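Local coordinates for outer membrane protein TP0453 (Treponema pallidum, PDB 3K8G) that alters membrane permeability at acidic pH and might take part in ligand transport at the outer membrane, at residues L201-L206 / I237-T242; T161-I166 / E190-A195; I34-E39 / S244-A249; Y22-V27 / A56-F61. All coordinates share one frame; numbering follows the deposited sequence.

Contact 1. Residues L201-L206 / I237-T242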
loop_
_atom_site.group_PDB
_atom_site.type_symbol
_atom_site.label_atom_id
_atom_site.label_comp_id
_atom_site.label_asym_id
_atom_site.label_seq_id
_atom_site.Cartn_x
_atom_site.Cartn_y
_atom_site.Cartn_z
ATOM N N LEU A 201 13.957 8.577 -1.056
ATOM C CA LEU A 201 13.771 10.020 -1.050
ATOM C C LEU A 201 12.261 10.274 -1.095
ATOM O O LEU A 201 11.559 9.552 -1.808
ATOM C CB LEU A 201 14.336 10.614 -2.340
ATOM C CG LEU A 201 15.688 11.321 -2.314
ATOM C CD1 LEU A 201 16.277 11.283 -3.713
ATOM C CD2 LEU A 201 15.561 12.766 -1.809
ATOM N N TYR A 202 11.760 11.273 -0.381
ATOM C CA TYR A 202 10.285 11.487 -0.435
ATOM C C TYR A 202 9.846 12.931 -0.448
ATOM O O TYR A 202 10.620 13.835 -0.086
ATOM C CB TYR A 202 9.557 10.715 0.679
ATOM C CG TYR A 202 9.907 11.162 2.062
ATOM C CD1 TYR A 202 10.868 10.471 2.802
ATOM C CD2 TYR A 202 9.292 12.275 2.639
ATOM C CE1 TYR A 202 11.213 10.872 4.075
ATOM C CE2 TYR A 202 9.641 12.692 3.913
ATOM C CZ TYR A 202 10.593 11.972 4.620
ATOM O OH TYR A 202 10.934 12.362 5.883
ATOM N N THR A 203 8.596 13.143 -0.888
ATOM C CA THR A 203 7.932 14.423 -0.740
ATOM C C THR A 203 6.620 14.063 -0.103
ATOM O O THR A 203 6.014 13.031 -0.442
ATOM C CB THR A 203 7.543 15.098 -2.086
ATOM O OG1 THR A 203 8.651 15.124 -2.972
ATOM C CG2 THR A 203 7.109 16.538 -1.851
ATOM N N LEU A 204 6.153 14.931 0.773
ATOM C CA LEU A 204 4.827 14.740 1.354
ATOM C C LEU A 204 4.123 16.071 1.505
ATOM O O LEU A 204 4.757 17.156 1.535
ATOM C CB LEU A 204 4.891 13.962 2.677
ATOM C CG LEU A 204 5.563 14.584 3.916
ATOM C CD1 LEU A 204 4.609 15.550 4.679
ATOM C CD2 LEU A 204 6.034 13.492 4.872
ATOM N N SER A 205 2.799 15.980 1.562
ATOM C CA SER A 205 1.978 17.094 1.882
ATOM C C SER A 205 1.113 16.648 3.055
ATOM O O SER A 205 0.578 15.530 3.054
ATOM C CB SER A 205 1.131 17.431 0.660
ATOM O OG SER A 205 0.305 18.541 0.922
ATOM N N LEU A 206 0.956 17.517 4.045
ATOM C CA LEU A 206 0.188 17.187 5.229
ATOM C C LEU A 206 -0.818 18.312 5.464
ATOM O O LEU A 206 -0.443 19.499 5.511
ATOM C CB LEU A 206 1.125 17.006 6.441
ATOM C CG LEU A 206 0.546 16.853 7.852
ATOM C CD1 LEU A 206 -0.208 15.519 7.997
ATOM C CD2 LEU A 206 1.728 16.907 8.847
ATOM N N ILE A 237 4.422 21.160 3.324
ATOM C CA ILE A 237 5.130 20.414 2.287
ATOM C C ILE A 237 6.551 20.151 2.733
ATOM O O ILE A 237 7.273 21.076 3.111
ATOM C CB ILE A 237 5.165 21.193 0.961
ATOM C CG1 ILE A 237 3.779 21.771 0.628
ATOM C CG2 ILE A 237 5.800 20.342 -0.181
ATOM C CD1 ILE A 237 2.780 20.758 0.134
ATOM N N ILE A 238 6.934 18.883 2.711
ATOM C CA ILE A 238 8.278 18.454 3.012
ATOM C C ILE A 238 8.814 17.828 1.749
ATOM O O ILE A 238 8.211 16.896 1.200
ATOM C CB ILE A 238 8.309 17.448 4.175
ATOM C CG1 ILE A 238 7.644 18.081 5.418
ATOM C CG2 ILE A 238 9.763 17.001 4.453
ATOM C CD1 ILE A 238 7.577 17.191 6.636
ATOM N N GLU A 239 9.927 18.353 1.240
ATOM C CA GLU A 239 10.559 17.682 0.110
ATOM C C GLU A 239 12.013 17.317 0.352
ATOM O O GLU A 239 12.750 18.017 1.060
ATOM C CB GLU A 239 10.367 18.482 -1.181
ATOM C CG GLU A 239 10.348 19.991 -0.978
ATOM C CD GLU A 239 9.580 20.738 -2.066
ATOM O OE1 GLU A 239 9.360 20.173 -3.164
ATOM O OE2 GLU A 239 9.177 21.894 -1.815
ATOM N N ASP A 240 12.396 16.198 -0.241
ATOM C CA ASP A 240 13.754 15.695 -0.216
ATOM C C ASP A 240 14.087 15.127 1.153
ATOM O O ASP A 240 15.228 15.155 1.564
ATOM C CB ASP A 240 14.757 16.778 -0.635
ATOM C CG ASP A 240 14.408 17.418 -1.967
ATOM O OD1 ASP A 240 14.418 18.678 -2.049
ATOM O OD2 ASP A 240 14.123 16.662 -2.927
ATOM N N GLY A 241 13.078 14.608 1.854
ATOM C CA GLY A 241 13.328 13.846 3.074
ATOM C C GLY A 241 13.919 12.507 2.686
ATOM O O GLY A 241 13.774 12.075 1.531
ATOM N N THR A 242 14.600 11.853 3.627
ATOM C CA THR A 242 15.110 10.494 3.409
ATOM C C THR A 242 14.733 9.556 4.555
ATOM O O THR A 242 14.648 9.970 5.698
ATOM C CB THR A 242 16.637 10.470 3.265
ATOM O OG1 THR A 242 17.217 11.118 4.404
ATOM C CG2 THR A 242 17.066 11.206 1.978
#

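Contact 2. Residues T161-I166 / E190-A195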
loop_
_atom_site.group_PDB
_atom_site.type_symbol
_atom_site.label_atom_id
_atom_site.label_comp_id
_atom_site.label_asym_id
_atom_site.label_seq_id
_atom_site.Cartn_x
_atom_site.Cartn_y
_atom_site.Cartn_z
ATOM N N THR A 161 7.805 5.527 -8.628
ATOM C CA THR A 161 7.379 6.205 -7.396
ATOM C C THR A 161 6.326 5.365 -6.664
ATOM O O THR A 161 5.332 4.958 -7.253
ATOM C CB THR A 161 6.842 7.603 -7.714
ATOM O OG1 THR A 161 7.894 8.378 -8.305
ATOM C CG2 THR A 161 6.388 8.338 -6.455
ATOM N N VAL A 162 6.570 5.149 -5.379
ATOM C CA VAL A 162 5.646 4.530 -4.430
ATOM C C VAL A 162 4.738 5.658 -3.894
ATOM O O VAL A 162 5.230 6.734 -3.556
ATOM C CB VAL A 162 6.428 3.883 -3.261
ATOM C CG1 VAL A 162 5.472 3.325 -2.139
ATOM C CG2 VAL A 162 7.346 2.776 -3.775
ATOM N N ALA A 163 3.422 5.425 -3.868
ATOM C CA ALA A 163 2.469 6.472 -3.415
ATOM C C ALA A 163 1.667 5.993 -2.203
ATOM O O ALA A 163 1.188 4.859 -2.188
ATOM C CB ALA A 163 1.516 6.871 -4.595
ATOM N N LEU A 164 1.494 6.852 -1.188
ATOM C CA LEU A 164 0.616 6.496 -0.095
ATOM C C LEU A 164 -0.347 7.641 0.130
ATOM O O LEU A 164 0.034 8.808 -0.006
ATOM C CB LEU A 164 1.381 6.219 1.208
ATOM C CG LEU A 164 1.985 4.800 1.338
ATOM C CD1 LEU A 164 3.373 4.802 0.765
ATOM C CD2 LEU A 164 2.010 4.393 2.808
ATOM N N TYR A 165 -1.591 7.297 0.433
ATOM C CA TYR A 165 -2.532 8.308 0.873
ATOM C C TYR A 165 -3.060 7.904 2.243
ATOM O O TYR A 165 -3.638 6.810 2.395
ATOM C CB TYR A 165 -3.682 8.423 -0.125
ATOM C CG TYR A 165 -4.708 9.470 0.318
ATOM C CD1 TYR A 165 -4.303 10.776 0.547
ATOM C CD2 TYR A 165 -6.075 9.156 0.478
ATOM C CE1 TYR A 165 -5.205 11.754 0.938
ATOM C CE2 TYR A 165 -6.987 10.165 0.851
ATOM C CZ TYR A 165 -6.518 11.460 1.076
ATOM O OH TYR A 165 -7.349 12.506 1.468
ATOM N N ILE A 166 -2.900 8.776 3.236
ATOM C CA ILE A 166 -3.102 8.334 4.638
ATOM C C ILE A 166 -4.092 9.304 5.257
ATOM O O ILE A 166 -3.787 10.497 5.340
ATOM C CB ILE A 166 -1.751 8.358 5.390
ATOM C CG1 ILE A 166 -0.746 7.425 4.687
ATOM C CG2 ILE A 166 -1.929 8.048 6.942
ATOM C CD1 ILE A 166 0.653 8.073 4.497
ATOM N N GLU A 190 -0.381 13.042 1.984
ATOM C CA GLU A 190 0.015 12.376 0.720
ATOM C C GLU A 190 1.530 12.158 0.829
ATOM O O GLU A 190 2.243 13.066 1.240
ATOM C CB GLU A 190 -0.199 13.332 -0.451
ATOM C CG GLU A 190 -1.623 13.664 -0.784
ATOM C CD GLU A 190 -1.678 14.663 -1.948
ATOM O OE1 GLU A 190 -1.102 14.388 -2.999
ATOM O OE2 GLU A 190 -2.324 15.710 -1.802
ATOM N N LEU A 191 2.020 10.998 0.414
ATOM C CA LEU A 191 3.441 10.687 0.534
ATOM C C LEU A 191 3.910 9.980 -0.709
ATOM O O LEU A 191 3.318 8.956 -1.095
ATOM C CB LEU A 191 3.665 9.779 1.765
ATOM C CG LEU A 191 5.045 9.198 2.028
ATOM C CD1 LEU A 191 6.043 10.350 2.295
ATOM C CD2 LEU A 191 4.972 8.222 3.203
ATOM N N TYR A 192 4.997 10.483 -1.315
ATOM C CA TYR A 192 5.523 9.939 -2.596
ATOM C C TYR A 192 7.014 9.684 -2.415
ATOM O O TYR A 192 7.736 10.610 -2.005
ATOM C CB TYR A 192 5.261 10.928 -3.757
ATOM C CG TYR A 192 3.786 11.278 -3.815
ATOM C CD1 TYR A 192 2.867 10.383 -4.383
ATOM C CD2 TYR A 192 3.304 12.472 -3.268
ATOM C CE1 TYR A 192 1.473 10.688 -4.404
ATOM C CE2 TYR A 192 1.905 12.773 -3.287
ATOM C CZ TYR A 192 1.025 11.858 -3.856
ATOM O OH TYR A 192 -0.351 12.133 -3.874
ATOM N N LEU A 193 7.442 8.435 -2.648
ATOM C CA LEU A 193 8.819 7.997 -2.345
ATOM C C LEU A 193 9.479 7.391 -3.561
ATOM O O LEU A 193 8.811 6.764 -4.392
ATOM C CB LEU A 193 8.847 6.980 -1.185
ATOM C CG LEU A 193 7.956 7.264 0.044
ATOM C CD1 LEU A 193 6.649 6.467 0.023
ATOM C CD2 LEU A 193 8.688 7.023 1.392
ATOM N N THR A 194 10.806 7.531 -3.655
ATOM C CA THR A 194 11.512 6.900 -4.769
ATOM C C THR A 194 12.873 6.384 -4.256
ATOM O O THR A 194 13.523 7.024 -3.423
ATOM C CB THR A 194 11.638 7.890 -5.972
ATOM O OG1 THR A 194 11.964 7.170 -7.168
ATOM C CG2 THR A 194 12.680 8.947 -5.716
ATOM N N ALA A 195 13.233 5.189 -4.685
ATOM C CA ALA A 195 14.376 4.490 -4.103
ATOM C C ALA A 195 15.661 5.158 -4.564
ATOM O O ALA A 195 15.780 5.531 -5.740
ATOM C CB ALA A 195 14.367 3.043 -4.507
HETATM O O HOH W 1 -1.506 10.355 -1.842
#

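Contact 3. Residues I34-E39 / S244-A249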
loop_
_atom_site.group_PDB
_atom_site.type_symbol
_atom_site.label_atom_id
_atom_site.label_comp_id
_atom_site.label_asym_id
_atom_site.label_seq_id
_atom_site.Cartn_x
_atom_site.Cartn_y
_atom_site.Cartn_z
ATOM N N ILE A 34 9.486 -4.144 -0.966
ATOM C CA ILE A 34 8.305 -5.019 -0.948
ATOM C C ILE A 34 8.663 -6.353 -0.281
ATOM O O ILE A 34 7.889 -6.878 0.510
ATOM C CB ILE A 34 7.738 -5.251 -2.361
ATOM C CG1 ILE A 34 7.203 -3.939 -2.941
ATOM C CG2 ILE A 34 6.606 -6.297 -2.312
ATOM C CD1 ILE A 34 7.124 -3.912 -4.466
ATOM N N SER A 35 9.845 -6.889 -0.599
ATOM C CA SER A 35 10.316 -8.107 0.052
ATOM C C SER A 35 10.326 -7.958 1.558
ATOM O O SER A 35 9.842 -8.840 2.252
ATOM C CB SER A 35 11.713 -8.510 -0.448
ATOM O OG SER A 35 11.598 -9.074 -1.744
ATOM N N ARG A 36 10.876 -6.849 2.059
ATOM C CA ARG A 36 10.956 -6.612 3.505
ATOM C C ARG A 36 9.583 -6.512 4.160
ATOM O O ARG A 36 9.366 -7.040 5.256
ATOM C CB ARG A 36 11.722 -5.328 3.810
ATOM C CG ARG A 36 13.195 -5.392 3.534
ATOM C CD ARG A 36 13.848 -4.042 3.856
ATOM N NE ARG A 36 15.306 -4.135 3.769
ATOM C CZ ARG A 36 16.105 -4.468 4.782
ATOM N NH1 ARG A 36 15.600 -4.730 5.983
ATOM N NH2 ARG A 36 17.419 -4.531 4.589
ATOM N N ILE A 37 8.660 -5.811 3.513
ATOM C CA ILE A 37 7.305 -5.730 4.062
ATOM C C ILE A 37 6.684 -7.115 4.150
ATOM O O ILE A 37 6.143 -7.488 5.190
ATOM C CB ILE A 37 6.409 -4.792 3.241
ATOM C CG1 ILE A 37 6.940 -3.367 3.327
ATOM C CG2 ILE A 37 4.934 -4.861 3.746
ATOM C CD1 ILE A 37 6.375 -2.455 2.271
ATOM N N ILE A 38 6.799 -7.891 3.074
ATOM C CA ILE A 38 6.238 -9.243 3.066
ATOM C C ILE A 38 6.822 -10.092 4.196
ATOM O O ILE A 38 6.072 -10.727 4.951
ATOM C CB ILE A 38 6.436 -9.923 1.708
ATOM C CG1 ILE A 38 5.504 -9.288 0.675
ATOM C CG2 ILE A 38 6.272 -11.477 1.812
ATOM C CD1 ILE A 38 5.779 -9.764 -0.728
ATOM N N GLU A 39 8.154 -10.066 4.322
ATOM C CA GLU A 39 8.870 -10.759 5.388
ATOM C C GLU A 39 8.357 -10.446 6.785
ATOM O O GLU A 39 8.231 -11.354 7.603
ATOM C CB GLU A 39 10.363 -10.415 5.353
ATOM C CG GLU A 39 11.120 -11.015 4.212
ATOM C CD GLU A 39 12.574 -10.636 4.269
ATOM O OE1 GLU A 39 13.223 -11.014 5.267
ATOM O OE2 GLU A 39 13.055 -9.953 3.337
ATOM N N SER A 244 15.450 5.116 5.424
ATOM C CA SER A 244 16.030 3.879 4.889
ATOM C C SER A 244 14.897 2.963 4.457
ATOM O O SER A 244 13.780 3.056 5.006
ATOM C CB SER A 244 16.918 3.174 5.920
ATOM O OG SER A 244 16.130 2.606 6.957
ATOM N N ALA A 245 15.171 2.092 3.481
ATOM C CA ALA A 245 14.204 1.111 3.019
ATOM C C ALA A 245 13.776 0.213 4.170
ATOM O O ALA A 245 12.609 -0.144 4.280
ATOM C CB ALA A 245 14.783 0.274 1.881
ATOM N N GLU A 246 14.725 -0.160 5.027
ATOM C CA GLU A 246 14.377 -0.955 6.210
ATOM C C GLU A 246 13.393 -0.239 7.159
ATOM O O GLU A 246 12.464 -0.867 7.665
ATOM C CB GLU A 246 15.624 -1.431 6.974
ATOM C CG GLU A 246 15.470 -1.311 8.488
ATOM C CD GLU A 246 15.843 -2.570 9.233
ATOM O OE1 GLU A 246 17.055 -2.875 9.322
ATOM O OE2 GLU A 246 14.912 -3.241 9.743
ATOM N N ARG A 247 13.586 1.050 7.417
ATOM C CA ARG A 247 12.673 1.731 8.334
ATOM C C ARG A 247 11.336 1.995 7.657
ATOM O O ARG A 247 10.292 1.910 8.304
ATOM C CB ARG A 247 13.244 3.020 8.924
ATOM C CG ARG A 247 12.914 3.130 10.426
ATOM C CD ARG A 247 13.343 4.431 11.081
ATOM N NE ARG A 247 12.167 5.262 11.263
ATOM C CZ ARG A 247 11.975 6.438 10.684
ATOM N NH1 ARG A 247 10.855 7.082 10.913
ATOM N NH2 ARG A 247 12.899 6.973 9.896
ATOM N N LEU A 248 11.363 2.304 6.358
ATOM C CA LEU A 248 10.135 2.485 5.594
ATOM C C LEU A 248 9.265 1.228 5.648
ATOM O O LEU A 248 8.064 1.311 5.879
ATOM C CB LEU A 248 10.429 2.897 4.147
ATOM C CG LEU A 248 9.233 3.107 3.193
ATOM C CD1 LEU A 248 8.244 4.120 3.758
ATOM C CD2 LEU A 248 9.730 3.532 1.772
ATOM N N ALA A 249 9.896 0.070 5.465
ATOM C CA ALA A 249 9.197 -1.222 5.506
ATOM C C ALA A 249 8.511 -1.491 6.848
ATOM O O ALA A 249 7.361 -1.969 6.886
ATOM C CB ALA A 249 10.167 -2.366 5.155
#

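Contact 4. Residues Y22-V27 / A56-F61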
loop_
_atom_site.group_PDB
_atom_site.type_symbol
_atom_site.label_atom_id
_atom_site.label_comp_id
_atom_site.label_asym_id
_atom_site.label_seq_id
_atom_site.Cartn_x
_atom_site.Cartn_y
_atom_site.Cartn_z
ATOM N N TYR A 22 -4.223 4.134 1.576
ATOM C CA TYR A 22 -4.172 3.567 0.240
ATOM C C TYR A 22 -2.710 3.552 -0.161
ATOM O O TYR A 22 -1.969 4.483 0.190
ATOM C CB TYR A 22 -4.997 4.401 -0.773
ATOM C CG TYR A 22 -6.475 4.134 -0.589
ATOM C CD1 TYR A 22 -7.086 2.997 -1.166
ATOM C CD2 TYR A 22 -7.250 4.999 0.197
ATOM C CE1 TYR A 22 -8.476 2.750 -0.968
ATOM C CE2 TYR A 22 -8.654 4.729 0.421
ATOM C CZ TYR A 22 -9.225 3.628 -0.173
ATOM O OH TYR A 22 -10.542 3.360 0.090
ATOM N N LEU A 23 -2.311 2.510 -0.903
ATOM C CA LEU A 23 -0.908 2.323 -1.276
ATOM C C LEU A 23 -0.801 1.937 -2.743
ATOM O O LEU A 23 -1.648 1.238 -3.285
ATOM C CB LEU A 23 -0.255 1.203 -0.441
ATOM C CG LEU A 23 -0.387 1.285 1.083
ATOM C CD1 LEU A 23 -1.724 0.596 1.542
ATOM C CD2 LEU A 23 0.836 0.593 1.755
ATOM N N TYR A 24 0.240 2.419 -3.405
ATOM C CA TYR A 24 0.525 1.941 -4.729
ATOM C C TYR A 24 2.050 1.733 -4.853
ATOM O O TYR A 24 2.828 2.652 -4.581
ATOM C CB TYR A 24 0.016 2.967 -5.758
ATOM C CG TYR A 24 0.547 2.698 -7.133
ATOM C CD1 TYR A 24 0.026 1.683 -7.917
ATOM C CD2 TYR A 24 1.588 3.477 -7.648
ATOM C CE1 TYR A 24 0.555 1.431 -9.226
ATOM C CE2 TYR A 24 2.133 3.235 -8.939
ATOM C CZ TYR A 24 1.596 2.234 -9.713
ATOM O OH TYR A 24 2.135 2.032 -10.969
ATOM N N PHE A 25 2.459 0.527 -5.263
ATOM C CA PHE A 25 3.885 0.208 -5.451
ATOM C C PHE A 25 4.117 -0.308 -6.882
ATOM O O PHE A 25 3.698 -1.417 -7.182
ATOM C CB PHE A 25 4.291 -0.965 -4.558
ATOM C CG PHE A 25 4.181 -0.712 -3.068
ATOM C CD1 PHE A 25 5.310 -0.396 -2.319
ATOM C CD2 PHE A 25 2.976 -0.894 -2.405
ATOM C CE1 PHE A 25 5.235 -0.193 -0.944
ATOM C CE2 PHE A 25 2.889 -0.690 -1.027
ATOM C CZ PHE A 25 4.008 -0.341 -0.299
ATOM N N PRO A 26 4.813 0.460 -7.739
ATOM C CA PRO A 26 5.377 -0.185 -8.935
ATOM C C PRO A 26 6.420 -1.209 -8.473
ATOM O O PRO A 26 7.246 -0.887 -7.642
ATOM C CB PRO A 26 6.031 0.973 -9.712
ATOM C CG PRO A 26 5.856 2.232 -8.878
ATOM C CD PRO A 26 5.210 1.875 -7.576
ATOM N N VAL A 27 6.357 -2.447 -8.942
ATOM C CA VAL A 27 7.300 -3.457 -8.425
ATOM C C VAL A 27 8.747 -3.163 -8.878
ATOM O O VAL A 27 9.660 -3.276 -8.081
ATOM C CB VAL A 27 6.862 -4.891 -8.760
ATOM C CG1 VAL A 27 7.908 -5.930 -8.318
ATOM C CG2 VAL A 27 5.484 -5.174 -8.082
ATOM N N ALA A 56 2.636 -4.171 -10.780
ATOM C CA ALA A 56 2.164 -3.122 -9.867
ATOM C C ALA A 56 1.208 -3.687 -8.820
ATOM O O ALA A 56 0.420 -4.591 -9.113
ATOM C CB ALA A 56 1.467 -1.998 -10.654
ATOM N N VAL A 57 1.314 -3.165 -7.599
ATOM C CA VAL A 57 0.467 -3.591 -6.490
ATOM C C VAL A 57 -0.343 -2.356 -5.985
ATOM O O VAL A 57 0.235 -1.308 -5.708
ATOM C CB VAL A 57 1.323 -4.163 -5.322
ATOM C CG1 VAL A 57 0.446 -4.467 -4.077
ATOM C CG2 VAL A 57 2.055 -5.478 -5.740
ATOM N N TYR A 58 -1.654 -2.523 -5.840
ATOM C CA TYR A 58 -2.556 -1.500 -5.293
ATOM C C TYR A 58 -3.033 -2.036 -3.956
ATOM O O TYR A 58 -3.385 -3.219 -3.857
ATOM C CB TYR A 58 -3.759 -1.334 -6.226
ATOM C CG TYR A 58 -3.378 -0.957 -7.620
ATOM C CD1 TYR A 58 -3.432 0.376 -8.031
ATOM C CD2 TYR A 58 -2.939 -1.921 -8.534
ATOM C CE1 TYR A 58 -3.078 0.747 -9.328
ATOM C CE2 TYR A 58 -2.564 -1.554 -9.839
ATOM C CZ TYR A 58 -2.637 -0.215 -10.219
ATOM O OH TYR A 58 -2.284 0.166 -11.503
ATOM N N GLY A 59 -3.017 -1.212 -2.906
ATOM C CA GLY A 59 -3.370 -1.742 -1.612
ATOM C C GLY A 59 -4.278 -0.790 -0.842
ATOM O O GLY A 59 -4.244 0.409 -1.042
ATOM N N ALA A 60 -5.034 -1.356 0.086
ATOM C CA ALA A 60 -5.860 -0.580 1.009
ATOM C C ALA A 60 -5.736 -1.264 2.394
ATOM O O ALA A 60 -5.860 -2.499 2.497
ATOM C CB ALA A 60 -7.290 -0.568 0.546
ATOM N N PHE A 61 -5.437 -0.472 3.419
ATOM C CA PHE A 61 -5.437 -0.977 4.811
ATOM C C PHE A 61 -6.659 -0.448 5.578
ATOM O O PHE A 61 -6.928 0.769 5.560
ATOM C CB PHE A 61 -4.174 -0.509 5.542
ATOM C CG PHE A 61 -4.234 -0.789 7.027
ATOM C CD1 PHE A 61 -4.189 -2.089 7.486
ATOM C CD2 PHE A 61 -4.389 0.244 7.930
ATOM C CE1 PHE A 61 -4.264 -2.361 8.874
ATOM C CE2 PHE A 61 -4.477 -0.019 9.295
ATOM C CZ PHE A 61 -4.418 -1.336 9.749
#

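Contact 1. Residues L201-L206 / I237-T242
With chi1 of Tyr-202 at 64°, CG sits between the backbone N and the carbonyl carbon, and the ring is laid across the neighbouring strand, over Gly-241. The two meet at a G1 beta bulge between antiparallel strands of the U-shaped half-barrel: Asp-240 and Gly-241 together face Tyr-202, and the register slips by one before Thr-203 pairs with Glu-239. Gly-241 CA lies under one ring face in a CH-pi contact, 3.8 Å from the Tyr-202 ring centroid and displaced toward the rim. Gly-241 carries no side chain, and the ring packs directly on its backbone, with Tyr-202 CE1 3.5 Å from Gly-241 C. Tyr-202 O takes two N-H groups, a sound bond from Gly-241 N at 3.2 Å and a weak one from Asp-240 N. Beyond the bulge the pairing is regular, with Leu-204 N to Ile-238 O at 2.9 Å and Ile-238 N back to Leu-204 O at 3.0 Å. On the face that carries Tyr-202, Leu-204 and Ile-238 run side by side, and helix 169-176 packs on Leu-204. The other face is more polar: Glu-239 reaches His-230 on the next strand, and Ser-205 OG binds Arg-235. Beside that hydroxyl the folded chain of Ile-237 turns its terminal methyl toward Ser-205, CD1 standing 3.4 Å from Ser-205 OG.

Contact 2. Residues T161-I166 / E190-A195
Regular antiparallel pairing in the half-barrel joins strand 162-166 to strand 189-196, their short axes 4.8 Å apart. Four backbone bonds tie Val-162 to Leu-193 and Leu-164 to Leu-191; in the second pair Leu-164 N reaches Leu-191 O at 2.8 Å, almost in line with the carbonyl bond. On the face with Val-162, Leu-164, Leu-191 and Leu-193, branch ends make the closest side-chain contact. Leu-193 CD1 meets Leu-164 CD1 diagonally at 3.7 Å, at the next pair on this face, and also touches Val-162 CG1, while Leu-193 CD2 continues to helix 245-253. The opposite face carries Tyr-192, whose CG lies beside its own backbone N (chi1 -54°). This brings the ring beside Ala-163, whose CB meets Tyr-192 CD1 obliquely at 3.8 Å. Tyr-192 OH then gives a short bond of 2.5 Å to Glu-190 OE1, close to the carboxylate plane and on its anti side. A water donates to both Tyr-192 OH and Leu-164 O, linking the phenol to the partner strand, and Arg-148 makes a cation-pi contact with the same ring. Phe-149 packs on Ala-163 and Tyr-192. Aliphatic on one face, aromatic and partly polar on the other, this is an amphipathic antiparallel pair of the beta-half-barrel with helices packed on it.

Contact 3. Residues I34-E39 / S244-A249
Arg-36 NE is bonded to Asn-32 OD1 one turn back in its own helix, which steadies the rotation of the guanidinium as it turns one face to Glu-246, whose CB stands 3.4 Å from Arg-36 NH1. Across the contact the polar groups come close without bonding. The Arg-36 chain runs extended from CG to NE and passes over the first turn of helix 245-253, its CD 3.9 Å from Glu-246 CA. The two side chains cross at about a right angle, and the carboxylate stays well out of the guanidinium plane; Arg-36 NH1 and Glu-246 OE1 are 4.1 Å apart, which may allow some attraction between the charges but is not a salt bridge. That first turn is secured by Ser-244 at the N-cap, whose OG accepts the backbone N-H of Arg-247 at 3.0 Å. The two helices correspond to those assigned as amphipathic helices 2 and 9, two of the three that move away from helices 7 and 8 when the large hydrophobic cavity opens, and here their short axes pass 9.0 Å apart at 43°. Ala-249 is the small residue at the approach. Its CB touches Arg-36 CB at 3.6 Å and is 3.8 Å from Ile-37 CG1. Ile-37 also packs on Ile-252 and Ser-253, one turn farther along, while Leu-33 of helix 31-41 reaches Ala-249 and Leu-248.

Contact 4. Residues Y22-V27 / A56-F61
Tyr-24 CD1 lies over one face of the Tyr-58 ring, 3.5 Å from Tyr-58 CE1, in an oblique meeting: the planes are inclined at 49° and the centroids lie 5.1 Å apart. The two rings point the same way from a non-hydrogen-bonded residue pair of the antiparallel strands 21-26 and 54-62 in the half-barrel. Tyr-24 CG is anti to the backbone N (chi1 167°), which carries the ring across toward the partner strand; there CE1 also meets Ala-56 CB at 3.8 Å. A face of the same ring lies against the backbone N of Pro-26. Tyr-58 OH is anchored by Cys-153 O of helix 147-153, a helix that also packs on Tyr-24. Farther along, Tyr-22 CE1 rests on Ala-60 CB, while its hydroxyl bonds Gly-16 O and Ala-19 N. The other face is apolar and carries Leu-23, Phe-25 and Val-57; Val-57 O lies near the plane of the Phe-25 ring at its edge, and helix 31-41 packs on that phenylalanine. Between the strands, Phe-25 N reaches Val-57 O at 2.9 Å, nearly straight and in the carbonyl plane. At Gly-59, which has no side chain, the Leu-23 branch folds over the backbone and sets CD1 3.6 Å from Gly-59 O.

From the N terminus, strand 21-26 leads into helix 31-41, and contact 4 closes the first loop when strand 54-62 returns beside it. Contact 2 closes a second, separate loop from 161-166 to 190-195, and contact 1 a third, from 201-206 to 237-242. Helix 245-253 follows directly and makes contact 3 with helix 31-41, a long closure that encloses contacts 1 and 2 and crosses contact 4. Side by side, strands 54-62, 21-26, 162-166, 189-196, 199-207 and 235-244 run through contacts 4, 2 and 1. Contact 3 lies against them: Ile-34 and Ile-37 pack on Phe-25, and Leu-248 on Leu-193.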